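Local coordinates for protein putative phosphatase (Bacteroides thetaiotaomicron, PDB 3KYA) that is of unknown function, possibly a phosphatase, and binds zinc ions through a chain that probably joins an IPT/TIG domain to a six-bladed beta-propeller, at residues G29-L34 with V71-F76; Y101-V106 with S472-E477. All blocks are in the same frame, centred on the assembly; numbering follows the deposited sequence.

Overall arrangement
Interactions 1 and 2 lie in series along the chain, their centres about 11 Å apart, at the junction of the IPT/TIG domain and the propeller. Interaction 1 (29-34 with 71-76) packs two turns at the end of the IPT/TIG domain; interaction 2 (101-106 with 472-477) carries the chain out of that domain and into the propeller, next to its C-terminal tail. They touch directly: Ala30 O and Lys104 NZ are 2.8 Å apart, and Gly74 N and Tyr101 OH 2.9 Å, both probable hydrogen bonds. One 1,2-ethanediol also contacts both. The Leu34 side chain, in interaction 1, is about 9 Å from that of Asp22, a zinc-binding residue whose ion is not bound to this chain in the model.

Interaction 1 (G29-L34 with V71-F76); sequences GAYQKL and VPSGAF. With EDO (1,2-ethanediol), chain D; EDO (1,2-ethanediol), chain C.
Val71 O takes two donors from the turn facing it: Tyr31 N at 2.8 Å, in the carbonyl plane, and more loosely the CA-H of Ala30. The same residue gives its own N-H to Gln32 O, 2.8 Å away and nearly straight at 171°, so both polar backbone atoms of Val71 are bonded to the turn. The turn it grips is a type II turn from Gly29 to Gln32, closed by Gln32 N on Gly29 O. Tyr31 sits in its third position with phi at 77°, a place that often goes to glycine.

The Val71 side chain packs against the turn as well. Its CB lies 3.6 Å from Gly29 O. CG1 is anti to the backbone N (chi1 175°), which leaves CG2 beside that N, against the CB atoms of Gln32 and Leu34.

Farther along, Ala30 CB packs 3.5 Å from Ser73 OG, and one water joins that hydroxyl to Tyr31 OH. A 1,2-ethanediol, probably from the crystallisation liquor, lies over one face of the Tyr31 ring, its C1 3.4 Å above the plane and offset toward the rim; its O1 accepts from Ser73 N. Ser73 itself belongs to a second type II turn, Pro72 to Ala75. Tyr31 also touches Glu439 and Val440. Two facing turns joining strands of an immunoglobulin-like beta-sandwich thus form the end of the IPT/TIG domain that meets the propeller.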
ATOM      1  N   GLY A  29     -11.667  12.252   7.260  1.00 14.41           N
ATOM      2  CA  GLY A  29     -11.827  11.431   8.465  1.00 14.36           C
ATOM      3  C   GLY A  29     -10.997  11.932   9.637  1.00 13.98           C
ATOM      4  O   GLY A  29     -10.288  12.931   9.527  1.00 13.75           O
ATOM      5  N   ALA A  30     -11.111  11.246  10.767  1.00 13.91           N
ATOM      6  CA  ALA A  30     -10.339  11.588  11.960  1.00 14.60           C
ATOM      7  C   ALA A  30      -8.854  11.646  11.632  1.00 14.75           C
ATOM      8  O   ALA A  30      -8.372  10.876  10.821  1.00 14.74           O
ATOM      9  CB  ALA A  30     -10.596  10.567  13.058  1.00 14.41           C
ATOM     10  N   TYR A  31      -8.141  12.566  12.283  1.00 15.62           N
ATOM     11  CA  TYR A  31      -6.704  12.804  12.093  1.00 15.99           C
ATOM     12  C   TYR A  31      -6.357  13.590  10.815  1.00 16.51           C
ATOM     13  O   TYR A  31      -5.191  13.888  10.589  1.00 16.97           O
ATOM     14  CB  TYR A  31      -5.863  11.505  12.187  1.00 16.32           C
ATOM     15  CG  TYR A  31      -5.958  10.838  13.552  1.00 15.80           C
ATOM     16  CD1 TYR A  31      -6.987   9.940  13.845  1.00 15.68           C
ATOM     17  CD2 TYR A  31      -5.024  11.124  14.554  1.00 16.53           C
ATOM     18  CE1 TYR A  31      -7.078   9.330  15.097  1.00 15.54           C
ATOM     19  CE2 TYR A  31      -5.104  10.521  15.812  1.00 15.63           C
ATOM     20  CZ  TYR A  31      -6.142   9.626  16.083  1.00 15.45           C
ATOM     21  OH  TYR A  31      -6.241   9.033  17.330  1.00 15.25           O
ATOM     22  N   GLN A  32      -7.351  13.908   9.977  1.00 16.71           N
ATOM     23  CA  GLN A  32      -7.124  14.749   8.801  1.00 16.74           C
ATOM     24  C   GLN A  32      -6.731  16.147   9.254  1.00 16.09           C
ATOM     25  O   GLN A  32      -7.321  16.681  10.197  1.00 15.59           O
ATOM     26  CB  GLN A  32      -8.410  14.858   7.968  1.00 17.16           C
ATOM     27  CG  GLN A  32      -8.410  15.919   6.846  1.00 18.39           C
ATOM     28  CD  GLN A  32      -7.535  15.566   5.645  1.00 19.20           C
ATOM     29  OE1 GLN A  32      -6.726  16.394   5.166  1.00 19.18           O
ATOM     30  NE2 GLN A  32      -7.700  14.348   5.142  1.00 17.54           N
ATOM     31  N   LYS A  33      -5.748  16.737   8.581  1.00 15.28           N
ATOM     32  CA  LYS A  33      -5.367  18.114   8.836  1.00 15.62           C
ATOM     33  C   LYS A  33      -6.383  18.999   8.100  1.00 15.20           C
ATOM     34  O   LYS A  33      -6.608  18.824   6.893  1.00 14.59           O
ATOM     35  CB  LYS A  33      -3.953  18.355   8.344  1.00 16.52           C
ATOM     36  CG  LYS A  33      -3.312  19.622   8.799  1.00 19.93           C
ATOM     37  CD  LYS A  33      -1.798  19.589   8.517  1.00 23.89           C
ATOM     38  CE  LYS A  33      -1.058  18.553   9.397  1.00 25.59           C
ATOM     39  NZ  LYS A  33       0.441  18.577   9.276  1.00 27.91           N
ATOM     40  N   LEU A  34      -6.988  19.935   8.823  1.00 13.61           N
ATOM     41  CA  LEU A  34      -8.002  20.841   8.279  1.00 13.90           C
ATOM     42  C   LEU A  34      -7.549  22.296   8.360  1.00 13.66           C
ATOM     43  O   LEU A  34      -7.073  22.762   9.406  1.00 13.79           O
ATOM     44  CB  LEU A  34      -9.322  20.669   9.048  1.00 13.72           C
ATOM     45  CG  LEU A  34     -10.501  21.562   8.679  1.00 14.29           C
ATOM     46  CD1 LEU A  34     -11.040  21.184   7.285  1.00 12.50           C
ATOM     47  CD2 LEU A  34     -11.588  21.448   9.749  1.00 15.54           C
ATOM     48  N   VAL A  71      -8.836  17.014  12.528  1.00 12.20           N
ATOM     49  CA  VAL A  71     -10.216  16.551  12.668  1.00 12.56           C
ATOM     50  C   VAL A  71     -10.293  15.491  13.774  1.00 12.50           C
ATOM     51  O   VAL A  71      -9.601  14.482  13.727  1.00 12.75           O
ATOM     52  CB  VAL A  71     -10.755  15.964  11.357  1.00 12.33           C
ATOM     53  CG1 VAL A  71     -12.157  15.357  11.544  1.00 11.61           C
ATOM     54  CG2 VAL A  71     -10.750  17.047  10.255  1.00 14.34           C
ATOM     55  N   PRO A  72     -11.157  15.705  14.771  1.00 12.56           N
ATOM     56  CA  PRO A  72     -11.216  14.728  15.858  1.00 12.48           C
ATOM     57  C   PRO A  72     -12.030  13.481  15.538  1.00 12.34           C
ATOM     58  O   PRO A  72     -12.939  13.521  14.681  1.00 12.00           O
ATOM     59  CB  PRO A  72     -11.898  15.496  16.990  1.00 12.62           C
ATOM     60  CG  PRO A  72     -12.518  16.701  16.377  1.00 13.24           C
ATOM     61  CD  PRO A  72     -12.019  16.880  15.000  1.00 12.53           C
ATOM     62  N   SER A  73     -11.701  12.383  16.212  1.00 12.21           N
ATOM     63  CA  SER A  73     -12.497  11.172  16.107  1.00 12.70           C
ATOM     64  C   SER A  73     -13.930  11.460  16.565  1.00 13.05           C
ATOM     65  O   SER A  73     -14.151  12.161  17.559  1.00 12.62           O
ATOM     66  CB  SER A  73     -11.906  10.065  16.986  1.00 13.27           C
ATOM     67  OG  SER A  73     -10.662   9.625  16.476  1.00 12.80           O
ATOM     68  N   GLY A  74     -14.910  10.926  15.836  1.00 13.39           N
ATOM     69  CA  GLY A  74     -16.304  11.076  16.212  1.00 13.28           C
ATOM     70  C   GLY A  74     -16.944  12.433  15.950  1.00 13.70           C
ATOM     71  O   GLY A  74     -17.921  12.771  16.604  1.00 14.06           O
ATOM     72  N   ALA A  75     -16.426  13.195  14.987  1.00 13.37           N
ATOM     73  CA  ALA A  75     -16.958  14.523  14.669  1.00 13.18           C
ATOM     74  C   ALA A  75     -18.106  14.413  13.649  1.00 12.75           C
ATOM     75  O   ALA A  75     -18.138  15.140  12.658  1.00 12.54           O
ATOM     76  CB  ALA A  75     -15.852  15.417  14.138  1.00 13.29           C
ATOM     77  N   PHE A  76     -19.058  13.539  13.941  1.00 13.05           N
ATOM     78  CA  PHE A  76     -20.139  13.182  13.001  1.00 13.42           C
ATOM     79  C   PHE A  76     -20.883  14.343  12.350  1.00 13.80           C
ATOM     80  O   PHE A  76     -21.076  14.329  11.137  1.00 13.99           O
ATOM     81  CB  PHE A  76     -21.173  12.257  13.664  1.00 13.55           C
ATOM     82  CG  PHE A  76     -20.593  10.966  14.155  1.00 14.58           C
ATOM     83  CD1 PHE A  76     -20.313   9.937  13.269  1.00 15.95           C
ATOM     84  CD2 PHE A  76     -20.333  10.778  15.506  1.00 14.43           C
ATOM     85  CE1 PHE A  76     -19.760   8.743  13.718  1.00 15.36           C
ATOM     86  CE2 PHE A  76     -19.775   9.577  15.961  1.00 15.97           C
ATOM     87  CZ  PHE A  76     -19.498   8.568  15.066  1.00 15.29           C
TER
HETATM   88  C1  EDO D   3      -8.140  12.237  17.065  1.00 26.50           C
HETATM   89  O1  EDO D   3      -9.261  12.719  17.824  1.00 25.33           O
HETATM   90  C2  EDO D   3      -7.482  13.342  16.252  1.00 26.30           C
HETATM   91  O2  EDO D   3      -6.971  14.358  17.113  1.00 28.10           O
HETATM   92  C1  EDO C   2     -12.744   7.001  14.137  1.00 29.44           C
HETATM   93  O1  EDO C   2     -13.299   7.578  15.326  1.00 28.17           O
HETATM   94  C2  EDO C   2     -11.337   6.492  14.399  1.00 28.99           C
HETATM   95  O2  EDO C   2     -10.450   7.599  14.592  1.00 29.92           O
HETATM   96  O   HOH W   1      -8.846   8.756  18.298  1.00 11.01           O

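Interaction 2 (Y101-V106 with S472-E477); sequences YEKKMV and SMEQEE. With EDO (1,2-ethanediol), chain C.
Val106 and Ser472 form an antiparallel hydrogen-bonded pair: Val106 N donates to Ser472 O at 2.8 Å, and Ser472 N returns a bond to Val106 O. Next along, Met105 and Met473 make a non-hydrogen-bonded pair, their CA atoms 4.2 Å apart. Beyond it Glu474 N reaches Lys104 O, so backbone pairing runs past the end of the strands.

The other polar contacts gather on the Glu474 carboxylate. Its CG lies between the backbone N and the carbonyl carbon (chi1 59°), and the extended chain carries OE2 back to the opposing segment. There Tyr101 OH donates on the syn side at 2.7 Å and Lys104 N on the anti side at 3.0 Å, from opposite faces of the carboxylate plane. The carboxylate meets the tyrosine at its ring edge, the two planes 65° apart; OE1 accepts from a 1,2-ethanediol. With an alanine here, Tyr101 OH and Lys104 N would probably lose their shared acceptor, leaving the phenol with Gly74 N but without its tie to the tail.

Apolar contacts flank these bonds. Val106 CG2 packs 3.8 Å from Glu474 CB. The selenomethionine side chains of Met105 and Met473 cross at about a right angle in one conformer of Met473, a doubtful contact since a second conformer exists.

Strand 105-110, from the start of the propeller, thus pairs with the last strand, 467-473, in one blade: the Velcro closure of a beta-propeller.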
ATOM      1  N   TYR A 101     -17.797  14.575   7.586  1.00 13.97           N
ATOM      2  CA  TYR A 101     -17.022  13.591   8.342  1.00 13.92           C
ATOM      3  C   TYR A 101     -17.162  12.191   7.759  1.00 14.48           C
ATOM      4  O   TYR A 101     -18.277  11.670   7.640  1.00 14.75           O
ATOM      5  CB  TYR A 101     -17.458  13.609   9.814  1.00 13.99           C
ATOM      6  CG  TYR A 101     -16.709  12.628  10.691  1.00 14.15           C
ATOM      7  CD1 TYR A 101     -15.433  12.937  11.179  1.00 13.98           C
ATOM      8  CD2 TYR A 101     -17.261  11.392  11.027  1.00 13.40           C
ATOM      9  CE1 TYR A 101     -14.720  12.040  11.964  1.00 13.73           C
ATOM     10  CE2 TYR A 101     -16.547  10.483  11.831  1.00 13.58           C
ATOM     11  CZ  TYR A 101     -15.281  10.815  12.290  1.00 13.43           C
ATOM     12  OH  TYR A 101     -14.570   9.929  13.093  1.00 13.32           O
ATOM     13  N   GLU A 102     -16.030  11.589   7.397  1.00 14.55           N
ATOM     14  CA  GLU A 102     -16.003  10.251   6.827  1.00 15.10           C
ATOM     15  C   GLU A 102     -15.741   9.245   7.959  1.00 14.58           C
ATOM     16  O   GLU A 102     -14.666   9.248   8.581  1.00 13.88           O
ATOM     17  CB  GLU A 102     -14.921  10.133   5.759  1.00 15.63           C
ATOM     18  CG  GLU A 102     -15.140  11.041   4.546  1.00 18.81           C
ATOM     19  CD  GLU A 102     -13.958  11.043   3.579  1.00 22.15           C
ATOM     20  OE1 GLU A 102     -12.830  10.661   3.983  1.00 24.86           O
ATOM     21  OE2 GLU A 102     -14.160  11.452   2.418  1.00 25.27           O
ATOM     22  N   LYS A 103     -16.720   8.384   8.203  1.00 14.17           N
ATOM     23  CA  LYS A 103     -16.638   7.425   9.298  1.00 14.44           C
ATOM     24  C   LYS A 103     -15.603   6.343   9.030  1.00 14.51           C
ATOM     25  O   LYS A 103     -15.392   5.948   7.881  1.00 14.10           O
ATOM     26  CB  LYS A 103     -18.006   6.791   9.562  1.00 14.47           C
ATOM     27  CG  LYS A 103     -19.055   7.799  10.014  1.00 16.23           C
ATOM     28  CD  LYS A 103     -20.339   7.126  10.484  1.00 19.25           C
ATOM     29  CE  LYS A 103     -21.123   6.514   9.350  1.00 21.56           C
ATOM     30  NZ  LYS A 103     -21.637   7.559   8.417  1.00 24.55           N
ATOM     31  N   LYS A 104     -14.986   5.858  10.104  1.00 14.07           N
ATOM     32  CA  LYS A 104     -13.994   4.789  10.021  1.00 14.18           C
ATOM     33  C   LYS A 104     -14.358   3.575  10.872  1.00 14.07           C
ATOM     34  O   LYS A 104     -15.153   3.658  11.807  1.00 13.61           O
ATOM     35  CB  LYS A 104     -12.620   5.306  10.480  1.00 14.03           C
ATOM     36  CG  LYS A 104     -11.951   6.254   9.500  1.00 14.79           C
ATOM     37  CD  LYS A 104     -10.639   6.815  10.060  1.00 16.81           C
ATOM     38  CE  LYS A 104      -9.932   7.682   9.030  1.00 16.26           C
ATOM     39  NZ  LYS A 104      -8.736   8.365   9.624  1.00 18.31           N
HETATM   40  N   MSE A 105     -13.754   2.444  10.530  1.00 14.71           N
HETATM   41  CA  MSE A 105     -13.864   1.244  11.339  1.00 15.06           C
HETATM   42  C   MSE A 105     -13.191   1.536  12.691  1.00 14.86           C
HETATM   43  O   MSE A 105     -12.174   2.259  12.763  1.00 15.41           O
HETATM   44  CB  MSE A 105     -13.184   0.060  10.648  1.00 15.60           C
HETATM   45  CG  MSE A 105     -13.821  -0.344   9.332  1.00 16.93           C
HETATM   46 SE   MSE A 105     -15.462  -1.330   9.607  0.75 19.73          SE
HETATM   47  CE  MSE A 105     -14.796  -3.148   9.721  1.00 18.07           C
ATOM     48  N   VAL A 106     -13.765   0.995  13.761  1.00 13.42           N
ATOM     49  CA  VAL A 106     -13.221   1.170  15.099  1.00 12.87           C
ATOM     50  C   VAL A 106     -13.303  -0.137  15.894  1.00 12.71           C
ATOM     51  O   VAL A 106     -14.164  -0.975  15.629  1.00 12.26           O
ATOM     52  CB  VAL A 106     -13.942   2.297  15.886  1.00 13.22           C
ATOM     53  CG1 VAL A 106     -13.676   3.668  15.234  1.00 12.87           C
ATOM     54  CG2 VAL A 106     -15.466   2.028  16.026  1.00 12.49           C
ATOM     55  N   SER A 472     -15.865  -2.629  13.678  1.00 12.39           N
ATOM     56  CA  SER A 472     -17.031  -2.237  12.887  1.00 13.22           C
ATOM     57  C   SER A 472     -17.061  -0.735  12.704  1.00 13.72           C
ATOM     58  O   SER A 472     -16.342  -0.007  13.393  1.00 12.38           O
ATOM     59  CB  SER A 472     -18.314  -2.682  13.585  1.00 13.27           C
ATOM     60  OG  SER A 472     -18.418  -2.101  14.866  1.00 14.54           O
HETATM   61  N   MSE A 473     -17.943  -0.271  11.818  1.00 14.93           N
HETATM   62  CA  MSE A 473     -18.061   1.159  11.517  0.50 15.59           C
HETATM   63  C   MSE A 473     -18.525   1.943  12.736  1.00 15.90           C
HETATM   64  O   MSE A 473     -19.503   1.565  13.384  1.00 15.98           O
HETATM   65  CB  MSE A 473     -19.055   1.393  10.374  0.50 15.88           C
HETATM   66  CG  MSE A 473     -18.629   0.828   9.037  0.50 16.77           C
HETATM   67 SE   MSE A 473     -16.997   1.651   8.428  0.38 22.05          SE
HETATM   68  CE  MSE A 473     -17.656   3.482   8.418  0.50 20.18           C
ATOM     69  N   GLU A 474     -17.839   3.039  13.061  1.00 16.44           N
ATOM     70  CA  GLU A 474     -18.274   3.853  14.198  1.00 17.45           C
ATOM     71  C   GLU A 474     -19.694   4.394  13.947  1.00 19.26           C
ATOM     72  O   GLU A 474     -20.095   4.588  12.802  1.00 18.01           O
ATOM     73  CB  GLU A 474     -17.308   5.000  14.476  1.00 17.27           C
ATOM     74  CG  GLU A 474     -17.130   5.946  13.319  1.00 16.42           C
ATOM     75  CD  GLU A 474     -16.093   7.018  13.586  1.00 16.19           C
ATOM     76  OE1 GLU A 474     -15.953   7.465  14.745  1.00 15.25           O
ATOM     77  OE2 GLU A 474     -15.441   7.434  12.614  1.00 13.86           O
ATOM     78  N   GLN A 475     -20.439   4.620  15.029  1.00 22.15           N
ATOM     79  CA  GLN A 475     -21.814   5.101  14.951  1.00 25.04           C
ATOM     80  C   GLN A 475     -22.047   6.252  15.891  1.00 26.87           C
ATOM     81  O   GLN A 475     -21.501   6.287  16.996  1.00 26.53           O
ATOM     82  CB  GLN A 475     -22.801   4.006  15.358  1.00 25.72           C
ATOM     83  CG  GLN A 475     -22.767   2.735  14.537  1.00 28.74           C
ATOM     84  CD  GLN A 475     -23.703   1.669  15.100  1.00 33.04           C
ATOM     85  OE1 GLN A 475     -23.360   0.479  15.142  1.00 36.93           O
ATOM     86  NE2 GLN A 475     -24.876   2.094  15.569  1.00 35.28           N
ATOM     87  N   GLU A 476     -22.885   7.186  15.456  1.00 29.46           N
ATOM     88  CA  GLU A 476     -23.280   8.303  16.289  1.00 31.92           C
ATOM     89  C   GLU A 476     -24.284   7.727  17.291  1.00 33.82           C
ATOM     90  O   GLU A 476     -25.334   7.221  16.893  1.00 34.36           O
ATOM     91  CB  GLU A 476     -23.895   9.403  15.435  1.00 32.04           C
ATOM     92  CG  GLU A 476     -24.149  10.713  16.169  1.00 33.44           C
ATOM     93  CD  GLU A 476     -24.741  11.777  15.262  1.00 34.60           C
ATOM     94  OE1 GLU A 476     -24.861  11.525  14.041  1.00 35.64           O
ATOM     95  OE2 GLU A 476     -25.091  12.866  15.766  1.00 37.11           O
ATOM     96  N   GLU A 477     -23.938   7.754  18.577  1.00 35.87           N
ATOM     97  CA  GLU A 477     -24.798   7.180  19.635  1.00 37.21           C
ATOM     98  C   GLU A 477     -26.112   7.932  19.813  1.00 37.26           C
ATOM     99  O   GLU A 477     -26.122   9.156  19.893  1.00 38.03           O
ATOM    100  CB  GLU A 477     -24.036   7.131  20.969  1.00 37.73           C
ATOM    101  CG  GLU A 477     -23.660   8.509  21.550  1.00 39.83           C
ATOM    102  CD  GLU A 477     -22.593   8.428  22.637  1.00 42.49           C
ATOM    103  OE1 GLU A 477     -22.012   7.332  22.846  1.00 43.97           O
ATOM    104  OE2 GLU A 477     -22.319   9.474  23.270  1.00 44.52           O
TER
HETATM  105  C1  EDO C   2     -12.744   7.001  14.137  1.00 29.44           C
HETATM  106  O1  EDO C   2     -13.299   7.578  15.326  1.00 28.17           O
HETATM  107  C2  EDO C   2     -11.337   6.492  14.399  1.00 28.99           C
HETATM  108  O2  EDO C   2     -10.450   7.599  14.592  1.00 29.92           O
HETATM  109  O   HOH W   2     -13.065   9.089  10.756  1.00 12.43           O
HETATM  110  O   HOH W   3     -16.525  -1.904  16.781  1.00  9.68           O